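Local coordinates for protein putative phosphomethylpyrimidine kinase (PDB 3MBH) that probably phosphorylates pyridoxal and related vitamin B6 compounds with ATP, as a ribokinase-clan kinase, and binds pyridoxal, at residues F125-E128 with M129-E132. Numbering follows the deposited sequence.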
loop_
_atom_site.group_PDB
_atom_site.type_symbol
_atom_site.label_atom_id
_atom_site.label_comp_id
_atom_site.label_asym_id
_atom_site.label_seq_id
_atom_site.Cartn_x
_atom_site.Cartn_y
_atom_site.Cartn_z
ATOM N N PHE A 125 12.183 -42.036 -4.970
ATOM C CA PHE A 125 13.088 -41.947 -3.834
ATOM C C PHE A 125 13.116 -43.300 -3.135
ATOM O O PHE A 125 12.127 -44.003 -3.115
ATOM C CB PHE A 125 12.638 -40.823 -2.860
ATOM C CG PHE A 125 13.018 -39.438 -3.297
ATOM C CD1 PHE A 125 13.364 -39.162 -4.596
ATOM C CD2 PHE A 125 13.015 -38.392 -2.398
ATOM C CE1 PHE A 125 13.695 -37.878 -4.975
ATOM C CE2 PHE A 125 13.347 -37.122 -2.779
ATOM C CZ PHE A 125 13.674 -36.856 -4.071
ATOM N N ASP A 126 14.281 -43.701 -2.633
ATOM C CA ASP A 126 14.462 -44.915 -1.841
ATOM C C ASP A 126 15.391 -44.607 -0.665
ATOM O O ASP A 126 15.725 -43.446 -0.400
ATOM C CB ASP A 126 15.063 -46.044 -2.717
ATOM C CG ASP A 126 16.456 -45.683 -3.264
ATOM O OD1 ASP A 126 17.096 -44.733 -2.712
ATOM O OD2 ASP A 126 16.910 -46.315 -4.257
HETATM N N MSE A 127 15.811 -45.635 0.056
HETATM C CA MSE A 127 16.523 -45.390 1.274
HETATM C C MSE A 127 17.894 -44.726 1.041
HETATM O O MSE A 127 18.416 -44.151 1.954
HETATM C CB MSE A 127 16.656 -46.650 2.128
HETATM C CG MSE A 127 15.351 -47.178 2.773
HETATM SE SE MSE A 127 14.401 -45.823 3.758
HETATM C CE MSE A 127 15.667 -45.644 5.246
ATOM N N GLU A 128 18.468 -44.804 -0.168
ATOM C CA GLU A 128 19.759 -44.141 -0.398
ATOM C C GLU A 128 19.627 -42.630 -0.310
ATOM O O GLU A 128 20.454 -41.931 0.280
ATOM C CB GLU A 128 20.317 -44.473 -1.772
ATOM C CG GLU A 128 21.014 -45.688 -1.893
ATOM C CD GLU A 128 21.950 -46.016 -0.738
ATOM O OE1 GLU A 128 22.847 -45.220 -0.407
ATOM O OE2 GLU A 128 21.797 -47.135 -0.199
HETATM N N MSE A 129 18.571 -42.107 -0.907
HETATM C CA MSE A 129 18.274 -40.701 -0.772
HETATM C C MSE A 129 18.071 -40.364 0.717
HETATM O O MSE A 129 18.624 -39.371 1.195
HETATM C CB MSE A 129 17.062 -40.309 -1.612
HETATM C CG MSE A 129 16.772 -38.883 -1.534
HETATM SE SE MSE A 129 18.134 -37.800 -2.614
HETATM C CE MSE A 129 18.202 -38.989 -4.036
ATOM N N VAL A 130 17.371 -41.209 1.464
ATOM C CA VAL A 130 17.139 -40.940 2.888
ATOM C C VAL A 130 18.460 -40.925 3.667
ATOM O O VAL A 130 18.751 -39.961 4.360
ATOM C CB VAL A 130 16.208 -41.965 3.508
ATOM C CG1 VAL A 130 16.028 -41.664 4.927
ATOM C CG2 VAL A 130 14.793 -41.951 2.799
ATOM N N LYS A 131 19.279 -41.989 3.508
ATOM C CA LYS A 131 20.560 -42.064 4.207
ATOM C C LYS A 131 21.442 -40.842 3.881
ATOM O O LYS A 131 22.014 -40.260 4.787
ATOM C CB LYS A 131 21.302 -43.379 3.926
ATOM C CG LYS A 131 20.527 -44.600 4.349
ATOM C CD LYS A 131 21.315 -45.859 4.242
ATOM C CE LYS A 131 21.520 -46.272 2.831
ATOM N NZ LYS A 131 21.485 -47.777 2.688
ATOM N N GLU A 132 21.512 -40.416 2.620
ATOM C CA GLU A 132 22.306 -39.223 2.267
ATOM C C GLU A 132 21.729 -37.932 2.887
ATOM O O GLU A 132 22.473 -37.053 3.385
ATOM C CB GLU A 132 22.444 -39.098 0.747
ATOM C CG GLU A 132 23.258 -40.200 0.074
ATOM C CD GLU A 132 24.735 -40.199 0.511
ATOM O OE1 GLU A 132 25.365 -39.127 0.517
ATOM O OE2 GLU A 132 25.258 -41.279 0.834
HETATM O O HOH W 1 24.468 -43.769 2.092
#
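Met129, present as selenomethionine, reaches back to Phe125 where helix 127-136 of this ribokinase-like fold begins, and the two make a Met-aromatic contact beside an N-capped helix end. Met129 CB lies 3.6 Å from Asp126 O; CG leaves it anti to the backbone N (chi1 -178°), which sets Met129 CG over one face of the Phe125 ring, 4.1 Å from its centroid, in a CH-pi contact. Met129 SE stands farther above that face, 4.9 Å from the Phe125 ring centroid, while Met129 CE, 4.7 Å from Phe125 CE1, is too far for close contact. Pro89, Leu115 and Ile92 pack on the buried Met129. Phe125 meets the ring of Tyr85, a pyridoxal-pocket residue, and is second-shell, its side chain about 7 Å from the bound pyridoxal. Asp126 caps the helix: its OD1 accepts from Glu128 N at 2.9 Å, the donor lying above the carboxylate plane. On the exposed side, Glu128 and Lys131 form a salt bridge one turn apart, probably easing the proximity of Glu128 OE1 and Glu132 OE2, 4.8 Å apart. A water donates to both carboxylates, weakly to Glu128 OE1. Lys131 NZ sits 3.0 Å from Glu128 OE2, 39° out of the carboxylate plane.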